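Local coordinates for protein 2-hydroxyhepta-2,4-diene-1,7-dioate isomerase (Corynebacterium glutamicum, PDB 4DBF) that probably acts as a magnesium-binding lyase of the FAH family, an oxaloacetate decarboxylase, and possibly also as an isomerase, at residues S122-P127 against N283-A288; T131-E136 against E263-G268; A212-D217 against D267-E272. One frame throughout, in Å; residues are numbered along the deposited sequence.

Interaction 1 of 3, residues S122-P127 against N283-A288; sequences SPIRIP and NPVVDA
Ile124 and Ile126 pair with Val285, Val286 and the chain's last residues in a parallel ladder, by which the short strand 124-126 joins the edge of a mixed five-stranded sheet in the FAH-family domain. Four backbone hydrogen bonds make the ladder. Ile124 N reaches Pro284 O at 2.9 Å, and Val286 N returns to Ile124 O at 3.1 Å. Val286 O then accepts from Ile126 N at 2.8 Å, so both polar backbone atoms of Val286 are engaged by the isoleucines on either side of Arg125. The fourth bond, Ala288 N to Ile126 O at 2.7 Å, approaches differently, its donor standing above the carbonyl plane. A water lies near that same oxygen and Asp287 OD2.

On the face of Arg125 and Val286 the arginine's aliphatic CG lies 3.7 Å from Val286 CG2, and a bend at chi3 (82°) turns the guanidinium so that Ala288 CA sits over one of its faces, near the rim.

The other face is buried at Ile124, Ile126 and Val285 and ends in exposed Asp287. The side chains of Ile124 and Asn283 cross at about a right angle, with Ile124 CD1 3.8 Å from Asn283 CB, while Phe189 and Ile271 also touch the isoleucine. Further along, Val285 directs CG1 anti to its own N (chi1 -179°), and this methyl meets Ile126 CD1 at 3.3 Å, tighter than ordinary carbon contact.

Interaction 2 of 3, residues T131-E136 against E263-G268; sequences TKVEFE and EAMVDG. With MG (magnesium ion), chain C.
Met265 enters the contact through its backbone, N-H to Val133 O at 2.8 Å, and its side chain then runs from that carbonyl to the base of Phe135. CB rests 3.5 Å from Val133 O. CG, placed anti to the carbonyl carbon of Met265 (chi1 -66°), arrives at the edge of the phenyl ring, near its plane and 4.0 Å from Phe135 CD2. SD comes next, in apolar contact with Phe135 CB at 4.0 Å. The sulfur also makes a Met-aromatic contact, SD lying 5.2 Å from the centroid of the Phe135 ring and obliquely placed, 74° off the ring normal. A turn at chi3 (-62°) finally swings CE back over the strand, where it touches Val133 CG1.

The strand so gripped, 133-143, carries metal ligands of this FAH-family enzyme. One residue past Phe135, Glu136 OE1 binds the magnesium ion at 2.2 Å, and three waters with Glu138 and Asp167 complete six ligands. Glu136 OE2 forms a salt bridge with Arg171, which also holds Glu134 OE1; one arginine thus links the carboxylate that binds the metal to that of Glu134, two residues earlier.

Phe135 CE2 lies 3.7 Å from Glu263 O, a buried oxygen with no polar partner in the model. A water bridges Met265 and Val133 a second time, donating to Met265 O at 2.6 Å and accepting from Val133 N.

Interaction 3 of 3, residues A212-D217 against D267-E272; sequences ARLTHD and DGDYIE
Asp269, at the start of the pairing between 212-217 and 267-272, lies against Thr215 and Leu214 with its backbone and CB. Its CA makes a CA-H...O contact of 3.1 Å with Thr215 O, and CB sits 3.8 Å from Leu214 CD1. With CG anti to the carbonyl carbon (chi1 -68°), the carboxylate turns towards the partner strand and divides its work. OD2 takes the N-H of Val266, three residues earlier, and so ties down the turn through Asp267 and Gly268; OD1 receives a water at 2.8 Å that in turn accepts from Asp217 N.

At the other end stand Arg213 and Glu272, an antiparallel hydrogen-bonded pair whose two backbone bonds, Arg213 N to Glu272 O and Glu272 N to Arg213 O, are both 3.0 Å. Their side chains share a face of the sheet without meeting directly, since Arg213 NH1 is 5.2 Å from Glu272 OE1. A water closes the distance, accepting from NH1 and donating to both Glu272 O and OE1, in the plane of the guanidinium and at its edge. The same NH1 forms a salt bridge with Glu274, so the arginine probably offsets acidic charge from two glutamates.

Thr215 and Tyr270 repeat the hydrogen-bonded pairing, with Thr215 N bonded to Tyr270 O at 2.8 Å. Between these rungs Leu214 and Ile271 form a non-hydrogen-bonded pair facing the protein interior.

In the five-stranded sheet of the FAH-family domain, strand 270-275 lies between 209-216 and 279-287, antiparallel to both, and 219-227 flanks 209-216 on its far side. Phe135 of strand 133-143 packs on Ala212 and Ile271, and Met265 on Leu214 and Ile271.

Interactions 1 and 3 belong to one five-stranded sheet. A probable hydrogen bond from Asn283 N to Ile271 O joins their strands 279-287 and 270-275, and another, Val285 O with Gly268 N, continues the pairing into the preceding loop. One ladder is parallel, the other antiparallel. All three contacts are partly buried, each mixing buried residues with exposed ones. Interaction 2 differs: a loop meets the strand that leads to the magnesium site, held by one direct backbone hydrogen bond against four in each of the others. It shares Asp267 and Gly268 with interaction 3. Charged side chains lie near the C-terminus in interaction 1; in interaction 3 waters join Arg213 to Glu272 and Asp269 to Asp217 N.

Interaction 1 of 3, residues S122-P127 against N283-A288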
ATOM      1  N   SER A 122     -16.464   9.380 -10.725  1.00 27.81           N
ATOM      2  CA  SER A 122     -15.526   8.741 -11.616  1.00 28.84           C
ATOM      3  C   SER A 122     -15.892   7.295 -11.873  1.00 28.28           C
ATOM      4  O   SER A 122     -16.321   6.614 -11.004  1.00 27.99           O
ATOM      5  CB  SER A 122     -14.146   8.736 -11.017  1.00 29.58           C
ATOM      6  OG  SER A 122     -13.508   9.934 -11.173  1.00 33.73           O
ATOM      7  N   PRO A 123     -15.682   6.830 -13.077  1.00 27.55           N
ATOM      8  CA  PRO A 123     -16.077   5.473 -13.400  1.00 27.33           C
ATOM      9  C   PRO A 123     -15.243   4.427 -12.689  1.00 25.13           C
ATOM     10  O   PRO A 123     -14.057   4.546 -12.544  1.00 25.06           O
ATOM     11  CB  PRO A 123     -15.864   5.388 -14.900  1.00 27.57           C
ATOM     12  CG  PRO A 123     -15.730   6.756 -15.369  1.00 29.34           C
ATOM     13  CD  PRO A 123     -15.157   7.526 -14.246  1.00 29.62           C
ATOM     14  N   ILE A 124     -15.919   3.398 -12.247  1.00 23.06           N
ATOM     15  CA  ILE A 124     -15.306   2.181 -11.804  1.00 22.06           C
ATOM     16  C   ILE A 124     -15.050   1.353 -13.064  1.00 21.32           C
ATOM     17  O   ILE A 124     -15.946   0.913 -13.694  1.00 24.81           O
ATOM     18  CB  ILE A 124     -16.247   1.403 -10.879  1.00 22.90           C
ATOM     19  CG1 ILE A 124     -16.504   2.171  -9.597  1.00 20.76           C
ATOM     20  CG2 ILE A 124     -15.697   0.039 -10.593  1.00 21.61           C
ATOM     21  CD1 ILE A 124     -17.701   1.714  -8.829  1.00 23.37           C
ATOM     22  N   ARG A 125     -13.811   1.164 -13.422  1.00 21.56           N
ATOM     23  CA  ARG A 125     -13.490   0.509 -14.680  1.00 22.77           C
ATOM     24  C   ARG A 125     -13.100  -0.948 -14.510  1.00 23.49           C
ATOM     25  O   ARG A 125     -12.035  -1.261 -14.099  1.00 24.88           O
ATOM     26  CB  ARG A 125     -12.415   1.272 -15.429  1.00 20.75           C
ATOM     27  CG  ARG A 125     -12.697   2.746 -15.511  1.00 24.00           C
ATOM     28  CD  ARG A 125     -11.558   3.517 -16.103  1.00 27.90           C
ATOM     29  NE  ARG A 125     -11.632   3.412 -17.530  1.00 35.61           N
ATOM     30  CZ  ARG A 125     -10.825   2.697 -18.282  1.00 37.05           C
ATOM     31  NH1 ARG A 125      -9.847   2.020 -17.770  1.00 38.69           N
ATOM     32  NH2 ARG A 125     -11.008   2.675 -19.567  1.00 37.11           N
ATOM     33  N   ILE A 126     -13.993  -1.820 -14.887  1.00 24.46           N
ATOM     34  CA  ILE A 126     -13.800  -3.226 -14.703  1.00 26.53           C
ATOM     35  C   ILE A 126     -13.063  -3.907 -15.835  1.00 27.48           C
ATOM     36  O   ILE A 126     -13.561  -3.985 -16.899  1.00 28.99           O
ATOM     37  CB  ILE A 126     -15.143  -3.915 -14.533  1.00 25.93           C
ATOM     38  CG1 ILE A 126     -15.907  -3.319 -13.383  1.00 25.06           C
ATOM     39  CG2 ILE A 126     -14.960  -5.396 -14.342  1.00 25.05           C
ATOM     40  CD1 ILE A 126     -17.364  -3.598 -13.436  1.00 29.06           C
ATOM     41  N   PRO A 127     -11.883  -4.427 -15.600  1.00 27.98           N
ATOM     42  CA  PRO A 127     -11.213  -5.200 -16.646  1.00 27.16           C
ATOM     43  C   PRO A 127     -11.879  -6.535 -16.931  1.00 27.62           C
ATOM     44  O   PRO A 127     -12.635  -7.036 -16.160  1.00 25.70           O
ATOM     45  CB  PRO A 127      -9.817  -5.402 -16.126  1.00 27.40           C
ATOM     46  CG  PRO A 127      -9.835  -4.966 -14.734  1.00 29.57           C
ATOM     47  CD  PRO A 127     -11.146  -4.444 -14.351  1.00 27.08           C
ATOM     48  N   ASN A 283     -21.001   6.352  -8.293  1.00 22.03           N
ATOM     49  CA  ASN A 283     -20.052   6.121  -9.388  1.00 22.94           C
ATOM     50  C   ASN A 283     -20.715   5.316 -10.493  1.00 23.46           C
ATOM     51  O   ASN A 283     -21.413   4.315 -10.230  1.00 22.53           O
ATOM     52  CB  ASN A 283     -18.796   5.342  -8.904  1.00 22.37           C
ATOM     53  CG  ASN A 283     -17.963   6.138  -7.902  1.00 23.14           C
ATOM     54  OD1 ASN A 283     -17.003   6.860  -8.273  1.00 25.55           O
ATOM     55  ND2 ASN A 283     -18.309   6.015  -6.646  1.00 17.29           N
ATOM     56  N   PRO A 284     -20.458   5.722 -11.755  1.00 24.29           N
ATOM     57  CA  PRO A 284     -20.888   4.878 -12.824  1.00 24.83           C
ATOM     58  C   PRO A 284     -19.938   3.705 -13.002  1.00 24.34           C
ATOM     59  O   PRO A 284     -18.761   3.729 -12.567  1.00 25.65           O
ATOM     60  CB  PRO A 284     -20.916   5.835 -14.041  1.00 24.78           C
ATOM     61  CG  PRO A 284     -19.733   6.751 -13.766  1.00 27.01           C
ATOM     62  CD  PRO A 284     -19.734   6.920 -12.231  1.00 25.73           C
ATOM     63  N   VAL A 285     -20.461   2.644 -13.585  1.00 24.10           N
ATOM     64  CA  VAL A 285     -19.668   1.450 -13.843  1.00 25.20           C
ATOM     65  C   VAL A 285     -19.455   1.246 -15.357  1.00 26.60           C
ATOM     66  O   VAL A 285     -20.423   1.317 -16.144  1.00 27.31           O
ATOM     67  CB  VAL A 285     -20.362   0.215 -13.234  1.00 24.72           C
ATOM     68  CG1 VAL A 285     -19.534  -1.068 -13.465  1.00 25.00           C
ATOM     69  CG2 VAL A 285     -20.659   0.456 -11.675  1.00 24.37           C
ATOM     70  N   VAL A 286     -18.219   0.952 -15.745  1.00 27.28           N
ATOM     71  CA  VAL A 286     -17.868   0.681 -17.136  1.00 28.90           C
ATOM     72  C   VAL A 286     -16.935  -0.514 -17.323  1.00 30.57           C
ATOM     73  O   VAL A 286     -16.206  -0.872 -16.411  1.00 30.61           O
ATOM     74  CB  VAL A 286     -17.274   1.939 -17.854  1.00 28.56           C
ATOM     75  CG1 VAL A 286     -18.186   3.137 -17.674  1.00 31.31           C
ATOM     76  CG2 VAL A 286     -15.885   2.300 -17.363  1.00 26.61           C
ATOM     77  N   ASP A 287     -16.942  -1.139 -18.519  1.00 31.91           N
ATOM     78  CA  ASP A 287     -15.932  -2.141 -18.833  1.00 33.97           C
ATOM     79  C   ASP A 287     -14.643  -1.386 -19.132  1.00 34.46           C
ATOM     80  O   ASP A 287     -14.666  -0.390 -19.858  1.00 34.68           O
ATOM     81  CB  ASP A 287     -16.349  -3.001 -20.036  1.00 35.04           C
ATOM     82  CG  ASP A 287     -17.557  -3.894 -19.756  1.00 39.77           C
ATOM     83  OD1 ASP A 287     -18.444  -3.996 -20.663  1.00 41.56           O
ATOM     84  OD2 ASP A 287     -17.665  -4.489 -18.637  1.00 43.98           O
ATOM     85  N   ALA A 288     -13.539  -1.784 -18.524  1.00 36.06           N
ATOM     86  CA  ALA A 288     -12.242  -1.200 -18.836  1.00 38.89           C
ATOM     87  C   ALA A 288     -11.837  -1.713 -20.202  1.00 41.14           C
ATOM     88  O   ALA A 288     -11.406  -0.919 -21.026  1.00 43.26           O
ATOM     89  CB  ALA A 288     -11.170  -1.551 -17.795  1.00 38.09           C
ATOM     90  OXT ALA A 288     -11.933  -2.919 -20.538  1.00 44.38           O
TER
HETATM   91  O   HOH W   1     -15.261  -5.847 -17.897  1.00 30.95           O

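Interaction 2 of 3, residues T131-E136 against E263-G268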
ATOM      1  N   THR A 131     -14.432 -10.508 -12.761  1.00 24.62           N
ATOM      2  CA  THR A 131     -15.816 -10.871 -12.889  1.00 26.14           C
ATOM      3  C   THR A 131     -16.467 -11.041 -11.537  1.00 26.84           C
ATOM      4  O   THR A 131     -15.812 -11.136 -10.545  1.00 28.38           O
ATOM      5  CB  THR A 131     -15.969 -12.159 -13.726  1.00 28.15           C
ATOM      6  OG1 THR A 131     -15.243 -13.220 -13.140  1.00 28.26           O
ATOM      7  CG2 THR A 131     -15.456 -11.958 -15.100  1.00 29.28           C
ATOM      8  N   LYS A 132     -17.773 -11.056 -11.525  1.00 24.80           N
ATOM      9  CA  LYS A 132     -18.533 -10.938 -10.318  1.00 26.58           C
ATOM     10  C   LYS A 132     -18.040  -9.801  -9.408  1.00 25.74           C
ATOM     11  O   LYS A 132     -17.726 -10.031  -8.287  1.00 23.78           O
ATOM     12  CB  LYS A 132     -18.619 -12.241  -9.552  1.00 26.30           C
ATOM     13  CG  LYS A 132     -19.764 -12.225  -8.578  1.00 27.40           C
ATOM     14  CD  LYS A 132     -20.034 -13.575  -7.968  1.00 34.33           C
ATOM     15  CE  LYS A 132     -20.893 -13.455  -6.745  1.00 30.93           C
ATOM     16  NZ  LYS A 132     -21.021 -14.758  -6.089  1.00 37.93           N
ATOM     17  N   VAL A 133     -18.015  -8.591  -9.943  1.00 24.40           N
ATOM     18  CA  VAL A 133     -17.559  -7.413  -9.234  1.00 24.32           C
ATOM     19  C   VAL A 133     -18.651  -6.777  -8.420  1.00 23.74           C
ATOM     20  O   VAL A 133     -19.594  -6.259  -8.951  1.00 26.35           O
ATOM     21  CB  VAL A 133     -16.985  -6.392 -10.198  1.00 23.83           C
ATOM     22  CG1 VAL A 133     -16.564  -5.143  -9.494  1.00 22.92           C
ATOM     23  CG2 VAL A 133     -15.857  -6.980 -10.969  1.00 24.99           C
ATOM     24  N   GLU A 134     -18.500  -6.840  -7.117  1.00 23.39           N
ATOM     25  CA  GLU A 134     -19.463  -6.281  -6.187  1.00 23.38           C
ATOM     26  C   GLU A 134     -18.946  -5.020  -5.499  1.00 24.99           C
ATOM     27  O   GLU A 134     -17.790  -4.824  -5.383  1.00 24.02           O
ATOM     28  CB  GLU A 134     -19.872  -7.313  -5.133  1.00 24.48           C
ATOM     29  CG  GLU A 134     -20.475  -8.565  -5.727  1.00 25.70           C
ATOM     30  CD  GLU A 134     -21.012  -9.554  -4.724  1.00 31.41           C
ATOM     31  OE1 GLU A 134     -20.727  -9.472  -3.556  1.00 31.93           O
ATOM     32  OE2 GLU A 134     -21.757 -10.415  -5.136  1.00 34.03           O
ATOM     33  N   PHE A 135     -19.860  -4.209  -5.033  1.00 23.40           N
ATOM     34  CA  PHE A 135     -19.552  -3.049  -4.261  1.00 24.90           C
ATOM     35  C   PHE A 135     -19.688  -3.378  -2.792  1.00 24.39           C
ATOM     36  O   PHE A 135     -20.272  -4.338  -2.439  1.00 24.39           O
ATOM     37  CB  PHE A 135     -20.537  -1.964  -4.588  1.00 23.87           C
ATOM     38  CG  PHE A 135     -21.931  -2.319  -4.246  1.00 26.29           C
ATOM     39  CD1 PHE A 135     -22.412  -2.114  -2.990  1.00 28.72           C
ATOM     40  CD2 PHE A 135     -22.742  -2.918  -5.168  1.00 28.31           C
ATOM     41  CE1 PHE A 135     -23.681  -2.465  -2.673  1.00 30.43           C
ATOM     42  CE2 PHE A 135     -24.021  -3.253  -4.860  1.00 29.06           C
ATOM     43  CZ  PHE A 135     -24.486  -3.025  -3.608  1.00 30.97           C
ATOM     44  N   GLU A 136     -19.145  -2.530  -1.958  1.00 23.26           N
ATOM     45  CA  GLU A 136     -19.363  -2.644  -0.543  1.00 22.75           C
ATOM     46  C   GLU A 136     -19.315  -1.244   0.027  1.00 22.29           C
ATOM     47  O   GLU A 136     -18.320  -0.638  -0.035  1.00 22.36           O
ATOM     48  CB  GLU A 136     -18.275  -3.462   0.137  1.00 23.43           C
ATOM     49  CG  GLU A 136     -17.905  -4.792  -0.457  1.00 28.21           C
ATOM     50  CD  GLU A 136     -16.964  -5.592   0.415  1.00 30.06           C
ATOM     51  OE1 GLU A 136     -16.053  -5.038   0.960  1.00 27.81           O
ATOM     52  OE2 GLU A 136     -17.136  -6.783   0.520  1.00 31.62           O
ATOM     53  N   GLU A 263     -24.122  -7.379  -4.467  1.00 33.33           N
ATOM     54  CA  GLU A 263     -24.727  -7.647  -5.770  1.00 33.58           C
ATOM     55  C   GLU A 263     -23.705  -7.305  -6.866  1.00 32.53           C
ATOM     56  O   GLU A 263     -23.059  -6.242  -6.819  1.00 31.73           O
ATOM     57  CB  GLU A 263     -26.027  -6.841  -5.993  1.00 35.03           C
ATOM     58  CG  GLU A 263     -26.661  -6.956  -7.430  1.00 39.27           C
ATOM     59  CD  GLU A 263     -27.528  -8.215  -7.650  1.00 48.58           C
ATOM     60  OE1 GLU A 263     -28.177  -8.731  -6.691  1.00 50.62           O
ATOM     61  OE2 GLU A 263     -27.573  -8.672  -8.817  1.00 50.50           O
ATOM     62  N   ALA A 264     -23.569  -8.155  -7.879  1.00 30.51           N
ATOM     63  CA  ALA A 264     -22.629  -7.835  -8.955  1.00 29.99           C
ATOM     64  C   ALA A 264     -23.041  -6.611  -9.793  1.00 29.74           C
ATOM     65  O   ALA A 264     -24.229  -6.325  -9.992  1.00 29.77           O
ATOM     66  CB  ALA A 264     -22.363  -9.055  -9.864  1.00 29.94           C
ATOM     67  N   MET A 265     -22.038  -5.898 -10.278  1.00 27.87           N
ATOM     68  CA  MET A 265     -22.236  -4.680 -11.031  1.00 29.03           C
ATOM     69  C   MET A 265     -21.671  -4.965 -12.398  1.00 29.16           C
ATOM     70  O   MET A 265     -20.638  -5.649 -12.504  1.00 29.62           O
ATOM     71  CB  MET A 265     -21.381  -3.565 -10.392  1.00 25.95           C
ATOM     72  CG  MET A 265     -21.827  -3.200  -9.036  1.00 27.39           C
ATOM     73  SD  MET A 265     -20.893  -1.730  -8.540  1.00 24.88           S
ATOM     74  CE  MET A 265     -19.227  -2.167  -8.516  1.00 20.69           C
ATOM     75  N   VAL A 266     -22.295  -4.396 -13.434  1.00 30.35           N
ATOM     76  CA  VAL A 266     -21.840  -4.528 -14.804  1.00 30.03           C
ATOM     77  C   VAL A 266     -21.796  -3.193 -15.545  1.00 29.68           C
ATOM     78  O   VAL A 266     -22.323  -2.167 -15.086  1.00 28.16           O
ATOM     79  CB  VAL A 266     -22.726  -5.527 -15.644  1.00 31.78           C
ATOM     80  CG1 VAL A 266     -22.713  -6.987 -15.021  1.00 32.16           C
ATOM     81  CG2 VAL A 266     -24.179  -4.959 -15.831  1.00 31.43           C
ATOM     82  N   ASP A 267     -21.178  -3.216 -16.722  1.00 29.46           N
ATOM     83  CA  ASP A 267     -21.011  -2.006 -17.526  1.00 31.05           C
ATOM     84  C   ASP A 267     -22.366  -1.348 -17.704  1.00 30.32           C
ATOM     85  O   ASP A 267     -23.325  -2.036 -17.941  1.00 29.73           O
ATOM     86  CB  ASP A 267     -20.374  -2.369 -18.853  1.00 31.55           C
ATOM     87  CG  ASP A 267     -20.430  -1.244 -19.821  1.00 36.10           C
ATOM     88  OD1 ASP A 267     -19.623  -0.305 -19.712  1.00 37.43           O
ATOM     89  OD2 ASP A 267     -21.334  -1.290 -20.675  1.00 41.27           O
ATOM     90  N   GLY A 268     -22.458  -0.026 -17.512  1.00 31.05           N
ATOM     91  CA  GLY A 268     -23.773   0.666 -17.522  1.00 30.01           C
ATOM     92  C   GLY A 268     -24.466   0.961 -16.197  1.00 30.75           C
ATOM     93  O   GLY A 268     -25.292   1.885 -16.132  1.00 29.87           O
TER
HETATM   94 MG    MG C 401     -14.746  -4.505   2.600  1.00 25.88          MG
HETATM   95  O   HOH W   2     -19.512  -8.034 -12.478  1.00 27.77           O
HETATM   96  O   HOH W   3     -13.816  -6.333   2.822  1.00 23.74           O
HETATM   97  O   HOH W   4     -13.405  -3.742   4.112  1.00 21.08           O
HETATM   98  O   HOH W   5     -16.216  -5.220   3.824  1.00 29.01           O

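Interaction 3 of 3, residues A212-D217 against D267-E272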
ATOM      1  N   ALA A 212     -26.870   1.239   0.054  1.00 29.02           N
ATOM      2  CA  ALA A 212     -26.365   1.332  -1.302  1.00 30.00           C
ATOM      3  C   ALA A 212     -27.479   1.019  -2.297  1.00 29.98           C
ATOM      4  O   ALA A 212     -28.227   0.044  -2.128  1.00 31.96           O
ATOM      5  CB  ALA A 212     -25.211   0.381  -1.496  1.00 29.86           C
ATOM      6  N   ARG A 213     -27.589   1.864  -3.301  1.00 29.80           N
ATOM      7  CA  ARG A 213     -28.583   1.711  -4.343  1.00 30.41           C
ATOM      8  C   ARG A 213     -27.872   1.483  -5.664  1.00 29.52           C
ATOM      9  O   ARG A 213     -27.035   2.332  -6.079  1.00 30.11           O
ATOM     10  CB  ARG A 213     -29.455   2.966  -4.400  1.00 31.05           C
ATOM     11  CG  ARG A 213     -30.293   3.119  -3.112  1.00 33.78           C
ATOM     12  CD  ARG A 213     -31.037   4.432  -3.031  1.00 36.96           C
ATOM     13  NE  ARG A 213     -31.871   4.421  -1.832  1.00 39.13           N
ATOM     14  CZ  ARG A 213     -31.487   4.834  -0.629  1.00 42.19           C
ATOM     15  NH1 ARG A 213     -30.255   5.333  -0.416  1.00 41.02           N
ATOM     16  NH2 ARG A 213     -32.346   4.748   0.370  1.00 41.92           N
ATOM     17  N   LEU A 214     -28.195   0.351  -6.298  1.00 28.37           N
ATOM     18  CA  LEU A 214     -27.657  -0.018  -7.580  1.00 28.26           C
ATOM     19  C   LEU A 214     -28.690   0.248  -8.662  1.00 29.66           C
ATOM     20  O   LEU A 214     -29.807  -0.281  -8.607  1.00 29.55           O
ATOM     21  CB  LEU A 214     -27.287  -1.503  -7.627  1.00 29.67           C
ATOM     22  CG  LEU A 214     -26.649  -2.128  -8.882  1.00 29.52           C
ATOM     23  CD1 LEU A 214     -25.273  -1.538  -9.257  1.00 31.44           C
ATOM     24  CD2 LEU A 214     -26.522  -3.671  -8.730  1.00 29.91           C
ATOM     25  N   THR A 215     -28.297   1.044  -9.650  1.00 30.10           N
ATOM     26  CA  THR A 215     -29.145   1.238 -10.795  1.00 31.70           C
ATOM     27  C   THR A 215     -28.653   0.269 -11.878  1.00 32.85           C
ATOM     28  O   THR A 215     -27.519   0.374 -12.341  1.00 31.04           O
ATOM     29  CB  THR A 215     -29.037   2.709 -11.262  1.00 31.58           C
ATOM     30  OG1 THR A 215     -29.437   3.583 -10.185  1.00 29.05           O
ATOM     31  CG2 THR A 215     -29.859   2.985 -12.609  1.00 33.59           C
ATOM     32  N   HIS A 216     -29.521  -0.656 -12.294  1.00 34.39           N
ATOM     33  CA  HIS A 216     -29.202  -1.632 -13.346  1.00 36.68           C
ATOM     34  C   HIS A 216     -30.404  -1.653 -14.297  1.00 39.14           C
ATOM     35  O   HIS A 216     -31.558  -1.736 -13.848  1.00 38.53           O
ATOM     36  CB  HIS A 216     -28.959  -3.044 -12.754  1.00 37.02           C
ATOM     37  CG  HIS A 216     -28.603  -4.080 -13.773  1.00 36.66           C
ATOM     38  ND1 HIS A 216     -29.362  -5.216 -13.978  1.00 40.35           N
ATOM     39  CD2 HIS A 216     -27.584  -4.143 -14.664  1.00 38.51           C
ATOM     40  CE1 HIS A 216     -28.816  -5.940 -14.946  1.00 40.94           C
ATOM     41  NE2 HIS A 216     -27.735  -5.312 -15.380  1.00 41.38           N
ATOM     42  N   ASP A 217     -30.122  -1.535 -15.587  1.00 41.99           N
ATOM     43  CA  ASP A 217     -31.187  -1.506 -16.619  1.00 45.26           C
ATOM     44  C   ASP A 217     -32.181  -0.402 -16.312  1.00 45.50           C
ATOM     45  O   ASP A 217     -33.371  -0.647 -16.295  1.00 46.36           O
ATOM     46  CB  ASP A 217     -31.922  -2.848 -16.620  1.00 45.89           C
ATOM     47  CG  ASP A 217     -31.139  -3.925 -17.282  1.00 47.90           C
ATOM     48  OD1 ASP A 217     -30.270  -3.584 -18.105  1.00 49.44           O
ATOM     49  OD2 ASP A 217     -31.378  -5.116 -16.972  1.00 53.73           O
ATOM     50  N   ASP A 267     -21.178  -3.216 -16.722  1.00 29.46           N
ATOM     51  CA  ASP A 267     -21.011  -2.006 -17.526  1.00 31.05           C
ATOM     52  C   ASP A 267     -22.366  -1.348 -17.704  1.00 30.32           C
ATOM     53  O   ASP A 267     -23.325  -2.036 -17.941  1.00 29.73           O
ATOM     54  CB  ASP A 267     -20.374  -2.369 -18.853  1.00 31.55           C
ATOM     55  CG  ASP A 267     -20.430  -1.244 -19.821  1.00 36.10           C
ATOM     56  OD1 ASP A 267     -19.623  -0.305 -19.712  1.00 37.43           O
ATOM     57  OD2 ASP A 267     -21.334  -1.290 -20.675  1.00 41.27           O
ATOM     58  N   GLY A 268     -22.458  -0.026 -17.512  1.00 31.05           N
ATOM     59  CA  GLY A 268     -23.773   0.666 -17.522  1.00 30.01           C
ATOM     60  C   GLY A 268     -24.466   0.961 -16.197  1.00 30.75           C
ATOM     61  O   GLY A 268     -25.292   1.885 -16.132  1.00 29.87           O
ATOM     62  N   ASP A 269     -24.198   0.160 -15.153  1.00 28.95           N
ATOM     63  CA  ASP A 269     -24.825   0.350 -13.855  1.00 28.88           C
ATOM     64  C   ASP A 269     -24.338   1.651 -13.258  1.00 28.82           C
ATOM     65  O   ASP A 269     -23.370   2.289 -13.747  1.00 26.66           O
ATOM     66  CB  ASP A 269     -24.475  -0.804 -12.862  1.00 27.81           C
ATOM     67  CG  ASP A 269     -25.093  -2.130 -13.283  1.00 33.16           C
ATOM     68  OD1 ASP A 269     -25.919  -2.098 -14.271  1.00 35.94           O
ATOM     69  OD2 ASP A 269     -24.777  -3.184 -12.669  1.00 29.99           O
ATOM     70  N   TYR A 270     -24.996   2.016 -12.161  1.00 28.85           N
ATOM     71  CA  TYR A 270     -24.552   3.131 -11.379  1.00 27.31           C
ATOM     72  C   TYR A 270     -24.722   2.678  -9.946  1.00 27.04           C
ATOM     73  O   TYR A 270     -25.718   2.060  -9.619  1.00 28.63           O
ATOM     74  CB  TYR A 270     -25.423   4.369 -11.627  1.00 27.83           C
ATOM     75  CG  TYR A 270     -24.912   5.627 -10.944  1.00 26.01           C
ATOM     76  CD1 TYR A 270     -23.940   6.443 -11.553  1.00 28.81           C
ATOM     77  CD2 TYR A 270     -25.384   5.991  -9.696  1.00 25.60           C
ATOM     78  CE1 TYR A 270     -23.455   7.616 -10.892  1.00 27.84           C
ATOM     79  CE2 TYR A 270     -24.938   7.190  -9.049  1.00 30.55           C
ATOM     80  CZ  TYR A 270     -23.971   7.968  -9.656  1.00 28.62           C
ATOM     81  OH  TYR A 270     -23.560   9.115  -9.018  1.00 29.97           O
ATOM     82  N   ILE A 271     -23.759   3.008  -9.092  1.00 24.95           N
ATOM     83  CA  ILE A 271     -23.804   2.617  -7.686  1.00 24.57           C
ATOM     84  C   ILE A 271     -23.674   3.834  -6.749  1.00 24.46           C
ATOM     85  O   ILE A 271     -22.803   4.664  -6.929  1.00 24.35           O
ATOM     86  CB  ILE A 271     -22.703   1.494  -7.364  1.00 23.37           C
ATOM     87  CG1 ILE A 271     -22.745   1.064  -5.891  1.00 26.51           C
ATOM     88  CG2 ILE A 271     -21.253   1.923  -7.669  1.00 23.36           C
ATOM     89  CD1 ILE A 271     -24.016   0.344  -5.438  1.00 25.78           C
ATOM     90  N   GLU A 272     -24.550   3.942  -5.765  1.00 24.95           N
ATOM     91  CA  GLU A 272     -24.500   5.086  -4.884  1.00 26.80           C
ATOM     92  C   GLU A 272     -24.553   4.607  -3.443  1.00 27.22           C
ATOM     93  O   GLU A 272     -25.559   3.999  -3.012  1.00 26.90           O
ATOM     94  CB  GLU A 272     -25.680   6.009  -5.163  1.00 27.41           C
ATOM     95  CG  GLU A 272     -25.711   7.309  -4.379  1.00 30.55           C
ATOM     96  CD  GLU A 272     -26.930   8.133  -4.784  1.00 37.87           C
ATOM     97  OE1 GLU A 272     -28.058   7.745  -4.438  1.00 40.05           O
ATOM     98  OE2 GLU A 272     -26.755   9.154  -5.454  1.00 40.17           O
TER
HETATM   99  O   HOH W   6     -27.744   5.608  -2.215  1.00 39.38           O
HETATM  100  O   HOH W   7     -27.355  -1.058 -16.502  1.00 40.07           O